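Local coordinates for protein 2-aminomuconic 6-semialdehyde dehydrogenase (Pseudomonas sp., PDB 7BZV) that probably oxidises 2-aminomuconic 6-semialdehyde with NAD+ in the meta-cleavage pathway of 2-aminophenol breakdown, working as a tetrameric aldehyde dehydrogenase, at residues V46-G49 against H50-L53; G58-T61 against A62-V66. One frame throughout, in Å; residues are numbered along the deposited sequence.

Contact 1: V46-G49 against H50-L53; sequences VKAG and HRAL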
loop_
_atom_site.group_PDB
_atom_site.type_symbol
_atom_site.label_atom_id
_atom_site.label_comp_id
_atom_site.label_asym_id
_atom_site.label_seq_id
_atom_site.Cartn_x
_atom_site.Cartn_y
_atom_site.Cartn_z
ATOM N N VAL B 46 31.985 -5.868 -16.098
ATOM C CA VAL B 46 31.404 -6.248 -14.812
ATOM C C VAL B 46 32.225 -5.658 -13.675
ATOM O O VAL B 46 31.687 -5.203 -12.648
ATOM C CB VAL B 46 31.286 -7.783 -14.708
ATOM C CG1 VAL B 46 30.918 -8.175 -13.276
ATOM C CG2 VAL B 46 30.220 -8.352 -15.705
ATOM N N LYS B 47 33.547 -5.671 -13.831
ATOM C CA LYS B 47 34.410 -5.170 -12.776
ATOM C C LYS B 47 34.312 -3.660 -12.672
ATOM O O LYS B 47 34.275 -3.118 -11.564
ATOM C CB LYS B 47 35.846 -5.651 -13.033
ATOM C CG LYS B 47 35.973 -7.193 -12.934
ATOM C CD LYS B 47 35.469 -7.763 -11.566
ATOM C CE LYS B 47 35.737 -6.808 -10.369
ATOM N NZ LYS B 47 34.889 -7.109 -9.150
ATOM N N ALA B 48 34.222 -2.966 -13.816
ATOM C CA ALA B 48 33.959 -1.535 -13.778
ATOM C C ALA B 48 32.622 -1.214 -13.091
ATOM O O ALA B 48 32.511 -0.196 -12.403
ATOM C CB ALA B 48 33.979 -0.961 -15.190
ATOM N N GLY B 49 31.599 -2.054 -13.251
ATOM C CA GLY B 49 30.333 -1.770 -12.582
ATOM C C GLY B 49 30.451 -1.887 -11.074
ATOM O O GLY B 49 30.024 -1.001 -10.329
ATOM N N HIS B 50 31.051 -2.985 -10.606
ATOM C CA HIS B 50 31.261 -3.160 -9.175
ATOM C C HIS B 50 32.123 -2.032 -8.616
ATOM O O HIS B 50 31.903 -1.573 -7.490
ATOM C CB HIS B 50 31.889 -4.537 -8.904
ATOM C CG HIS B 50 30.899 -5.657 -8.958
ATOM N ND1 HIS B 50 29.847 -5.759 -8.072
ATOM C CD2 HIS B 50 30.757 -6.683 -9.832
ATOM C CE1 HIS B 50 29.115 -6.815 -8.380
ATOM N NE2 HIS B 50 29.636 -7.382 -9.457
ATOM N N ARG B 51 33.106 -1.568 -9.385
ATOM C CA ARG B 51 33.931 -0.464 -8.898
ATOM C C ARG B 51 33.125 0.827 -8.845
ATOM O O ARG B 51 33.283 1.621 -7.913
ATOM C CB ARG B 51 35.175 -0.307 -9.778
ATOM C CG ARG B 51 36.012 0.948 -9.523
ATOM C CD ARG B 51 37.014 1.208 -10.682
ATOM N NE ARG B 51 37.632 -0.038 -11.129
ATOM C CZ ARG B 51 37.845 -0.370 -12.398
ATOM N NH1 ARG B 51 37.521 0.457 -13.383
ATOM N NH2 ARG B 51 38.385 -1.541 -12.680
ATOM N N ALA B 52 32.241 1.047 -9.825
ATOM C CA ALA B 52 31.377 2.229 -9.782
ATOM C C ALA B 52 30.541 2.259 -8.506
ATOM O O ALA B 52 30.297 3.330 -7.932
ATOM C CB ALA B 52 30.488 2.253 -11.021
ATOM N N LEU B 53 30.116 1.097 -8.025
ATOM C CA LEU B 53 29.343 1.076 -6.799
ATOM C C LEU B 53 30.189 1.414 -5.582
ATOM O O LEU B 53 29.622 1.683 -4.517
ATOM C CB LEU B 53 28.693 -0.302 -6.629
ATOM C CG LEU B 53 27.701 -0.644 -7.743
ATOM C CD1 LEU B 53 27.129 -2.032 -7.555
ATOM C CD2 LEU B 53 26.600 0.400 -7.761
#
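His-50 lies alongside Val-46, one helical turn earlier, both side chains pointing the same way. Val-46 CG1, anti to the backbone N (chi1 170°), lies 3.8 Å from His-50 CD2, while His-50 N donates an almost straight hydrogen bond to Val-46 O. The ring's NE2 is hydrogen-bonded to Asp-223 O, so a histidine suits a place where a ring carbon packs on a valine methyl while a ring nitrogen reaches a backbone carbonyl. A leucine in its place would probably leave the carbonyl of Asp-223 without this donor. The exposed Lys-47, bent at chi2 and chi3, crosses the histidine obliquely and brings NZ to 4.0 Å from His-50 CB. Arg-51 N bonds to Lys-47 O at 2.9 Å, and its guanidinium folds back until Ala-48 CA lies over one face, toward its rim, with NH1 in a salt bridge to Asp-10. Ala-52 CB lies 3.4 Å from Gly-49 O, and Ala-52 N donates to Ala-48 O. Leu-53 N then bonds to Gly-49 O at 3.1 Å, where Leu-53 CG also rests against that oxygen. These turns lie toward the C-terminal part of helix 39-52, whose Val-46 packs on the loop of His-221, Asp-223 and Ile-224, beyond helix 214-220, while Ala-48 touches Asp-10 after strand 3-9.

Contact 2: G58-T61 against A62-V66; sequences GRTT and AAQRV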
loop_
_atom_site.group_PDB
_atom_site.type_symbol
_atom_site.label_atom_id
_atom_site.label_comp_id
_atom_site.label_asym_id
_atom_site.label_seq_id
_atom_site.Cartn_x
_atom_site.Cartn_y
_atom_site.Cartn_z
ATOM N N GLY B 58 27.560 4.715 -5.945
ATOM C CA GLY B 58 27.232 3.978 -4.744
ATOM C C GLY B 58 26.829 4.865 -3.605
ATOM O O GLY B 58 26.233 4.387 -2.640
ATOM N N ARG B 59 27.129 6.149 -3.700
ATOM C CA ARG B 59 26.743 7.094 -2.677
ATOM C C ARG B 59 25.540 7.940 -3.076
ATOM O O ARG B 59 25.178 8.836 -2.321
ATOM C CB ARG B 59 27.924 8.021 -2.336
ATOM C CG ARG B 59 29.131 7.308 -1.736
ATOM C CD ARG B 59 30.262 8.268 -1.385
ATOM N NE ARG B 59 30.636 9.185 -2.468
ATOM C CZ ARG B 59 31.655 8.981 -3.302
ATOM N NH1 ARG B 59 32.402 7.884 -3.187
ATOM N NH2 ARG B 59 31.938 9.875 -4.250
ATOM N N THR B 60 24.930 7.715 -4.244
ATOM C CA THR B 60 23.772 8.524 -4.625
ATOM C C THR B 60 22.596 8.259 -3.698
ATOM O O THR B 60 22.365 7.131 -3.260
ATOM C CB THR B 60 23.312 8.237 -6.053
ATOM O OG1 THR B 60 23.014 6.844 -6.178
ATOM C CG2 THR B 60 24.393 8.671 -7.056
ATOM N N THR B 61 21.857 9.305 -3.393
ATOM C CA THR B 61 20.544 9.114 -2.797
ATOM C C THR B 61 19.494 8.742 -3.857
ATOM O O THR B 61 19.658 9.014 -5.050
ATOM C CB THR B 61 20.088 10.386 -2.112
ATOM O OG1 THR B 61 19.864 11.381 -3.105
ATOM C CG2 THR B 61 21.154 10.901 -1.080
ATOM N N ALA B 62 18.370 8.180 -3.391
ATOM C CA ALA B 62 17.218 7.979 -4.272
ATOM C C ALA B 62 16.852 9.271 -4.981
ATOM O O ALA B 62 16.624 9.294 -6.198
ATOM C CB ALA B 62 16.022 7.454 -3.471
ATOM N N ALA B 63 16.827 10.375 -4.247
ATOM C CA ALA B 63 16.450 11.630 -4.876
ATOM C C ALA B 63 17.413 12.015 -5.992
ATOM O O ALA B 63 17.002 12.564 -7.023
ATOM C CB ALA B 63 16.371 12.737 -3.831
ATOM N N GLN B 64 18.717 11.808 -5.784
ATOM C CA GLN B 64 19.667 12.121 -6.845
ATOM C C GLN B 64 19.429 11.240 -8.053
ATOM O O GLN B 64 19.597 11.681 -9.200
ATOM C CB GLN B 64 21.115 11.954 -6.345
ATOM C CG GLN B 64 21.543 13.020 -5.372
ATOM C CD GLN B 64 22.859 12.696 -4.667
ATOM O OE1 GLN B 64 23.089 11.575 -4.224
ATOM N NE2 GLN B 64 23.728 13.683 -4.590
ATOM N N ARG B 65 19.082 9.968 -7.829
ATOM C CA ARG B 65 18.855 9.091 -8.973
ATOM C C ARG B 65 17.566 9.468 -9.703
ATOM O O ARG B 65 17.506 9.398 -10.930
ATOM C CB ARG B 65 18.889 7.643 -8.494
ATOM C CG ARG B 65 20.334 7.279 -8.044
ATOM C CD ARG B 65 20.586 5.805 -7.933
ATOM N NE ARG B 65 19.551 5.143 -7.167
ATOM C CZ ARG B 65 19.557 5.022 -5.847
ATOM N NH1 ARG B 65 20.554 5.515 -5.128
ATOM N NH2 ARG B 65 18.570 4.394 -5.250
ATOM N N VAL B 66 16.553 9.921 -8.969
ATOM C CA VAL B 66 15.375 10.482 -9.613
ATOM C C VAL B 66 15.813 11.535 -10.619
ATOM O O VAL B 66 15.440 11.492 -11.801
ATOM C CB VAL B 66 14.406 11.066 -8.565
ATOM C CG1 VAL B 66 13.330 11.898 -9.286
ATOM C CG2 VAL B 66 13.735 9.953 -7.721
#
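Thr-61 and Gln-64 cross at about a right angle, each side chain reaching for the other's backbone N-H. Thr-61 OG1 sits between its own backbone N and carbonyl carbon (chi1 67°), which turns it toward the first turn of the helix, where it accepts from Gln-64 N at 2.9 Å. In return the glutamine, extended beyond CG, comes back past the hydroxyl and offers OE1 to Thr-61 N. In this short bond Thr-61 N lies 2.7 Å from Gln-64 OE1, in the carbonyl plane and on a lone pair. A weak bond from Thr-61 OG1 reaches the same oxygen, which favours the turn of the amide that points its carbonyl back at the cap. The pair forms a capping box, with Thr-61 as N-cap of helix 62-78: a compact hydroxyl can take up an N-H that has no earlier turn to bond to, and a glutamine three residues on is long enough to return the bond.

Thr-60 and Arg-65 also cross at about a right angle. Arg-65 NH1 donates to Thr-60 OG1 at 3.0 Å along a nearly straight line (169°), the oxygen lying in the guanidinium plane. The arginine gets there by a bend at chi3 (-49°), with Arg-65 CD passing 3.2 Å from Thr-60 OG1. Thr-60 OG1 is hydrogen-bonded to Trp-57 O as well, and Arg-65 NE to Ala-169 O, so arginine, with several N-H groups, can link this loop to the end of helix 156-169. Ala-62 CA lies over one face of the Arg-65 guanidinium, near its rim. Ala-62 itself, with a methyl that takes little room, packs on Leu-117 of helix 95-119 and, like Thr-61, on Asp-128 of the second subunit. Behind the cap, Arg-65 N bonds to Thr-61 O at 3.0 Å as the helix gets under way.

How the contacts relate
Contacts 1 and 2 come in series along the chain: contact 1 lies toward the C-terminal part of helix 39-52, and contact 2 opens helix 62-78, the next helix, after a short connecting loop. Their centres are about 17 Å apart and their nearest atoms about 3 Å apart without touching. Both lie about 26 Å from the centre of the chain, on the same side of it, in the aldehyde dehydrogenase fold. One therefore belongs to the later turns of a helix and the other to the start of its successor, with the chain changing direction in between. Their surroundings differ: no other subunit touches contact 1, whereas contact 2 meets the second subunit and so borders an interface of the tetramer.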